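Local coordinates for selenium-binding protein (Sulfolobus tokodaii, PDB 2ECE), which is of unknown function but belongs to the beta-propeller selenium-binding protein family and may bind selenium, at residues Asp406-Lys420 with Ile431-Ser444. Numbering follows the deposited sequence.
Sequences DNQFYPEGLKGWMVK and IDKEFFVDFGEARS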
loop_
_atom_site.group_PDB
_atom_site.type_symbol
_atom_site.label_atom_id
_atom_site.label_comp_id
_atom_site.label_asym_id
_atom_site.label_seq_id
_atom_site.Cartn_x
_atom_site.Cartn_y
_atom_site.Cartn_z
ATOM N N ASP A 406 14.447 -5.503 -3.264
ATOM C CA ASP A 406 14.203 -6.221 -4.517
ATOM C C ASP A 406 15.503 -6.925 -4.897
ATOM O O ASP A 406 15.525 -8.110 -5.228
ATOM C CB ASP A 406 13.859 -5.264 -5.667
ATOM C CG ASP A 406 12.522 -4.558 -5.489
ATOM O OD1 ASP A 406 11.730 -4.954 -4.609
ATOM O OD2 ASP A 406 12.273 -3.603 -6.257
ATOM N N ASN A 407 16.584 -6.156 -4.844
ATOM C CA ASN A 407 17.903 -6.640 -5.210
ATOM C C ASN A 407 18.424 -7.796 -4.366
ATOM O O ASN A 407 19.305 -8.530 -4.806
ATOM C CB ASN A 407 18.894 -5.475 -5.191
ATOM C CG ASN A 407 18.562 -4.417 -6.235
ATOM O OD1 ASN A 407 17.733 -4.643 -7.125
ATOM N ND2 ASN A 407 19.210 -3.257 -6.135
ATOM N N GLN A 408 17.879 -7.974 -3.169
ATOM C CA GLN A 408 18.314 -9.069 -2.307
ATOM C C GLN A 408 17.551 -10.353 -2.593
ATOM O O GLN A 408 18.140 -11.434 -2.659
ATOM C CB GLN A 408 18.117 -8.715 -0.839
ATOM C CG GLN A 408 19.010 -7.620 -0.327
ATOM C CD GLN A 408 18.705 -7.293 1.114
ATOM O OE1 GLN A 408 17.654 -6.729 1.422
ATOM N NE2 GLN A 408 19.611 -7.661 2.012
ATOM N N PHE A 409 16.236 -10.234 -2.750
ATOM C CA PHE A 409 15.405 -11.400 -3.014
ATOM C C PHE A 409 15.290 -11.786 -4.484
ATOM O O PHE A 409 14.981 -12.932 -4.805
ATOM C CB PHE A 409 14.013 -11.208 -2.404
ATOM C CG PHE A 409 14.008 -11.249 -0.898
ATOM C CD1 PHE A 409 14.244 -10.095 -0.149
ATOM C CD2 PHE A 409 13.811 -12.457 -0.229
ATOM C CE1 PHE A 409 14.283 -10.145 1.247
ATOM C CE2 PHE A 409 13.848 -12.520 1.165
ATOM C CZ PHE A 409 14.085 -11.360 1.907
ATOM N N TYR A 410 15.529 -10.826 -5.372
ATOM C CA TYR A 410 15.485 -11.063 -6.815
ATOM C C TYR A 410 16.713 -10.343 -7.362
ATOM O O TYR A 410 16.605 -9.343 -8.074
ATOM C CB TYR A 410 14.190 -10.494 -7.414
ATOM C CG TYR A 410 12.957 -11.249 -6.954
ATOM C CD1 TYR A 410 12.621 -12.485 -7.513
ATOM C CD2 TYR A 410 12.182 -10.776 -5.896
ATOM C CE1 TYR A 410 11.555 -13.232 -7.019
ATOM C CE2 TYR A 410 11.113 -11.517 -5.395
ATOM C CZ TYR A 410 10.809 -12.744 -5.957
ATOM O OH TYR A 410 9.785 -13.498 -5.432
ATOM N N PRO A 411 17.910 -10.858 -7.027
ATOM C CA PRO A 411 19.202 -10.306 -7.441
ATOM C C PRO A 411 19.466 -10.248 -8.938
ATOM O O PRO A 411 20.306 -9.473 -9.385
ATOM C CB PRO A 411 20.198 -11.198 -6.705
ATOM C CG PRO A 411 19.515 -12.518 -6.731
ATOM C CD PRO A 411 18.101 -12.147 -6.333
ATOM N N GLU A 412 18.756 -11.055 -9.717
ATOM C CA GLU A 412 18.961 -11.047 -11.159
ATOM C C GLU A 412 18.451 -9.759 -11.799
ATOM O O GLU A 412 18.748 -9.476 -12.957
ATOM C CB GLU A 412 18.288 -12.265 -11.793
ATOM C CG GLU A 412 18.855 -13.592 -11.295
ATOM C CD GLU A 412 18.283 -14.788 -12.032
ATOM O OE1 GLU A 412 18.240 -14.745 -13.282
ATOM O OE2 GLU A 412 17.889 -15.773 -11.368
ATOM N N GLY A 413 17.685 -8.979 -11.043
ATOM C CA GLY A 413 17.172 -7.722 -11.562
ATOM C C GLY A 413 15.668 -7.674 -11.766
ATOM O O GLY A 413 15.154 -8.136 -12.787
ATOM N N LEU A 414 14.962 -7.097 -10.797
ATOM C CA LEU A 414 13.508 -6.994 -10.866
ATOM C C LEU A 414 13.088 -5.920 -11.848
ATOM O O LEU A 414 13.501 -4.765 -11.735
ATOM C CB LEU A 414 12.931 -6.679 -9.482
ATOM C CG LEU A 414 11.416 -6.799 -9.271
ATOM C CD1 LEU A 414 11.156 -7.151 -7.825
ATOM C CD2 LEU A 414 10.709 -5.508 -9.652
ATOM N N LYS A 415 12.283 -6.319 -12.828
ATOM C CA LYS A 415 11.771 -5.397 -13.831
ATOM C C LYS A 415 10.262 -5.327 -13.633
ATOM O O LYS A 415 9.593 -6.354 -13.465
ATOM C CB LYS A 415 12.129 -5.895 -15.231
ATOM C CG LYS A 415 13.635 -5.847 -15.494
ATOM C CD LYS A 415 14.009 -6.469 -16.822
ATOM C CE LYS A 415 15.523 -6.468 -17.002
ATOM N NZ LYS A 415 15.924 -7.164 -18.261
ATOM N N GLY A 416 9.730 -4.110 -13.654
ATOM C CA GLY A 416 8.313 -3.920 -13.414
ATOM C C GLY A 416 7.296 -4.357 -14.445
ATOM O O GLY A 416 7.516 -4.283 -15.661
ATOM N N TRP A 417 6.167 -4.832 -13.930
ATOM C CA TRP A 417 5.037 -5.236 -14.746
ATOM C C TRP A 417 3.759 -4.953 -13.978
ATOM O O TRP A 417 3.792 -4.630 -12.783
ATOM C CB TRP A 417 5.081 -6.735 -15.140
ATOM C CG TRP A 417 5.442 -7.765 -14.068
ATOM C CD1 TRP A 417 6.616 -8.467 -13.984
ATOM C CD2 TRP A 417 4.608 -8.266 -13.003
ATOM N NE1 TRP A 417 6.562 -9.369 -12.953
ATOM C CE2 TRP A 417 5.345 -9.270 -12.333
ATOM C CE3 TRP A 417 3.310 -7.968 -12.557
ATOM C CZ2 TRP A 417 4.831 -9.978 -11.238
ATOM C CZ3 TRP A 417 2.797 -8.675 -11.463
ATOM C CH2 TRP A 417 3.559 -9.669 -10.819
ATOM N N MET A 418 2.638 -5.028 -14.680
ATOM C CA MET A 418 1.345 -4.857 -14.047
ATOM C C MET A 418 0.447 -5.905 -14.659
ATOM O O MET A 418 0.284 -5.977 -15.879
ATOM C CB MET A 418 0.748 -3.473 -14.277
ATOM C CG MET A 418 -0.653 -3.385 -13.678
ATOM S SD MET A 418 -1.247 -1.747 -13.281
ATOM C CE MET A 418 -1.313 -1.056 -14.888
ATOM N N VAL A 419 -0.108 -6.733 -13.793
ATOM C CA VAL A 419 -0.975 -7.811 -14.209
ATOM C C VAL A 419 -2.396 -7.550 -13.745
ATOM O O VAL A 419 -2.611 -6.913 -12.704
ATOM C CB VAL A 419 -0.465 -9.140 -13.612
ATOM C CG1 VAL A 419 -1.585 -10.163 -13.539
ATOM C CG2 VAL A 419 0.689 -9.669 -14.459
ATOM N N LYS A 420 -3.363 -8.024 -14.526
ATOM C CA LYS A 420 -4.758 -7.870 -14.157
ATOM C C LYS A 420 -5.346 -9.242 -13.870
ATOM O O LYS A 420 -5.109 -10.202 -14.607
ATOM C CB LYS A 420 -5.572 -7.189 -15.259
ATOM C CG LYS A 420 -7.047 -7.076 -14.876
ATOM C CD LYS A 420 -7.845 -6.103 -15.740
ATOM C CE LYS A 420 -8.333 -6.720 -17.042
ATOM N NZ LYS A 420 -9.354 -5.847 -17.708
ATOM N N ILE A 431 -6.165 -15.108 -13.916
ATOM C CA ILE A 431 -5.248 -14.128 -14.487
ATOM C C ILE A 431 -5.815 -13.709 -15.837
ATOM O O ILE A 431 -6.143 -14.558 -16.662
ATOM C CB ILE A 431 -3.848 -14.732 -14.741
ATOM C CG1 ILE A 431 -3.245 -15.253 -13.439
ATOM C CG2 ILE A 431 -2.937 -13.688 -15.353
ATOM C CD1 ILE A 431 -2.013 -16.123 -13.654
ATOM N N ASP A 432 -5.949 -12.411 -16.069
ATOM C CA ASP A 432 -6.453 -11.971 -17.360
ATOM C C ASP A 432 -5.301 -12.210 -18.328
ATOM O O ASP A 432 -4.197 -11.714 -18.115
ATOM C CB ASP A 432 -6.804 -10.487 -17.343
ATOM C CG ASP A 432 -7.573 -10.065 -18.576
ATOM O OD1 ASP A 432 -8.800 -10.279 -18.607
ATOM O OD2 ASP A 432 -6.954 -9.537 -19.523
ATOM N N LYS A 433 -5.558 -12.975 -19.381
ATOM C CA LYS A 433 -4.532 -13.295 -20.368
ATOM C C LYS A 433 -4.166 -12.114 -21.265
ATOM O O LYS A 433 -2.991 -11.886 -21.552
ATOM C CB LYS A 433 -5.002 -14.468 -21.241
ATOM C CG LYS A 433 -3.992 -14.913 -22.291
ATOM C CD LYS A 433 -4.673 -15.713 -23.396
ATOM C CE LYS A 433 -3.685 -16.133 -24.478
ATOM N NZ LYS A 433 -2.989 -14.965 -25.100
ATOM N N GLU A 434 -5.172 -11.358 -21.690
ATOM C CA GLU A 434 -4.969 -10.227 -22.589
ATOM C C GLU A 434 -4.244 -9.006 -22.021
ATOM O O GLU A 434 -3.387 -8.424 -22.691
ATOM C CB GLU A 434 -6.316 -9.782 -23.165
ATOM C CG GLU A 434 -7.247 -10.937 -23.527
ATOM C CD GLU A 434 -8.050 -11.437 -22.334
ATOM O OE1 GLU A 434 -8.975 -10.718 -21.889
ATOM O OE2 GLU A 434 -7.757 -12.547 -21.835
ATOM N N PHE A 435 -4.579 -8.617 -20.793
ATOM C CA PHE A 435 -3.968 -7.438 -20.175
ATOM C C PHE A 435 -2.548 -7.634 -19.647
ATOM O O PHE A 435 -2.254 -8.622 -18.974
ATOM C CB PHE A 435 -4.864 -6.923 -19.036
ATOM C CG PHE A 435 -4.409 -5.616 -18.451
ATOM C CD1 PHE A 435 -3.425 -5.580 -17.464
ATOM C CD2 PHE A 435 -4.938 -4.416 -18.916
ATOM C CE1 PHE A 435 -2.973 -4.355 -16.947
ATOM C CE2 PHE A 435 -4.493 -3.190 -18.411
ATOM C CZ PHE A 435 -3.510 -3.160 -17.425
ATOM N N PHE A 436 -1.673 -6.680 -19.955
ATOM C CA PHE A 436 -0.296 -6.731 -19.476
ATOM C C PHE A 436 0.477 -5.465 -19.785
ATOM O O PHE A 436 0.423 -4.942 -20.897
ATOM C CB PHE A 436 0.463 -7.921 -20.075
ATOM C CG PHE A 436 1.775 -8.207 -19.384
ATOM C CD1 PHE A 436 2.988 -7.807 -19.941
ATOM C CD2 PHE A 436 1.787 -8.848 -18.158
ATOM C CE1 PHE A 436 4.190 -8.045 -19.277
ATOM C CE2 PHE A 436 2.979 -9.092 -17.483
ATOM C CZ PHE A 436 4.182 -8.692 -18.041
ATOM N N VAL A 437 1.186 -4.970 -18.779
ATOM C CA VAL A 437 2.018 -3.800 -18.945
ATOM C C VAL A 437 3.406 -4.210 -18.484
ATOM O O VAL A 437 3.579 -4.754 -17.386
ATOM C CB VAL A 437 1.543 -2.611 -18.084
ATOM C CG1 VAL A 437 2.413 -1.395 -18.360
ATOM C CG2 VAL A 437 0.085 -2.305 -18.381
ATOM N N ASP A 438 4.379 -3.985 -19.353
ATOM C CA ASP A 438 5.770 -4.278 -19.066
ATOM C C ASP A 438 6.413 -2.896 -18.983
ATOM O O ASP A 438 6.398 -2.138 -19.949
ATOM C CB ASP A 438 6.358 -5.122 -20.204
ATOM C CG ASP A 438 7.842 -4.903 -20.395
ATOM O OD1 ASP A 438 8.561 -4.696 -19.392
ATOM O OD2 ASP A 438 8.289 -4.953 -21.560
ATOM N N PHE A 439 6.954 -2.561 -17.819
ATOM C CA PHE A 439 7.551 -1.246 -17.619
ATOM C C PHE A 439 9.021 -1.150 -18.018
ATOM O O PHE A 439 9.708 -0.186 -17.666
ATOM C CB PHE A 439 7.349 -0.826 -16.161
ATOM C CG PHE A 439 5.902 -0.594 -15.799
ATOM C CD1 PHE A 439 5.257 0.585 -16.169
ATOM C CD2 PHE A 439 5.173 -1.567 -15.122
ATOM C CE1 PHE A 439 3.910 0.789 -15.873
ATOM C CE2 PHE A 439 3.825 -1.369 -14.822
ATOM C CZ PHE A 439 3.193 -0.189 -15.199
ATOM N N GLY A 440 9.500 -2.144 -18.762
ATOM C CA GLY A 440 10.886 -2.131 -19.213
ATOM C C GLY A 440 11.884 -2.340 -18.093
ATOM O O GLY A 440 11.878 -3.383 -17.450
ATOM N N GLU A 441 12.745 -1.354 -17.856
ATOM C CA GLU A 441 13.741 -1.467 -16.792
ATOM C C GLU A 441 13.260 -0.767 -15.521
ATOM O O GLU A 441 13.916 -0.828 -14.479
ATOM C CB GLU A 441 15.075 -0.856 -17.239
ATOM C CG GLU A 441 15.726 -1.531 -18.448
ATOM C CD GLU A 441 16.160 -2.962 -18.174
ATOM O OE1 GLU A 441 16.787 -3.209 -17.120
ATOM O OE2 GLU A 441 15.885 -3.843 -19.017
ATOM N N ALA A 442 12.119 -0.089 -15.614
ATOM C CA ALA A 442 11.553 0.603 -14.457
ATOM C C ALA A 442 10.763 -0.410 -13.632
ATOM O O ALA A 442 10.302 -1.415 -14.169
ATOM C CB ALA A 442 10.634 1.735 -14.918
ATOM N N ARG A 443 10.614 -0.147 -12.333
ATOM C CA ARG A 443 9.877 -1.041 -11.445
ATOM C C ARG A 443 8.552 -0.378 -11.071
ATOM O O ARG A 443 8.470 0.849 -11.013
ATOM C CB ARG A 443 10.704 -1.342 -10.189
ATOM C CG ARG A 443 12.033 -2.027 -10.506
ATOM C CD ARG A 443 12.880 -2.283 -9.268
ATOM N NE ARG A 443 14.165 -2.874 -9.632
ATOM C CZ ARG A 443 15.149 -3.125 -8.775
ATOM N NH1 ARG A 443 15.000 -2.844 -7.489
ATOM N NH2 ARG A 443 16.288 -3.650 -9.206
ATOM N N SER A 444 7.524 -1.182 -10.810
ATOM C CA SER A 444 6.205 -0.639 -10.484
ATOM C C SER A 444 5.763 -0.889 -9.045
ATOM O O SER A 444 6.057 -1.933 -8.465
ATOM C CB SER A 444 5.166 -1.205 -11.457
ATOM O OG SER A 444 5.247 -2.624 -11.520
HETATM O O HOH W 1 16.557 -4.019 -12.050
HETATM O O HOH W 2 8.603 -6.800 -16.726
HETATM O O HOH W 3 -2.655 -9.742 -16.859
#
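Met418 and Val437 form a hydrogen-bonded antiparallel pair in the outer hairpin of a beta-propeller blade: Met418 N reaches Val437 O at 2.9 Å, and the axes of strands 417-420 and 435-438 run at 171°, nearly antiparallel. Beyond it the chain turns at Phe439-Ala442 (type II') into strand 443-449, which joins the next blade, and Arg443 reaches back to helix 403-409. Its chi1 (-61°) sets CG beside the backbone N, and the anti torsions beyond it carry the chain straight to NE. From CB outward, Arg443 CG lies 3.8 Å from Leu414 CD2, CD passes Asp406 OD2, and NE gives a weak, bent bond to Leu414 O. Arg443 NH1 forms a salt bridge with Asp406 OD2 at 3.1 Å, though its hydrogen bond is weak; that oxygen also bonds Ser400. Arg443 NH2 meets Asn407 OD1 at 2.7 Å in the carbonyl plane, the amide and guanidinium planes being 88° apart, while Leu414 CB sits over one guanidinium face. A leucine in place of Arg443 would probably leave Asp406 without its charge partner and Asn407 OD1 without its short bond. In the hairpin, Phe439 N bonds Gly416 O, and Met418 CE lies in the plane of the Phe435 ring, 4.0 Å from Phe435 CZ at its edge.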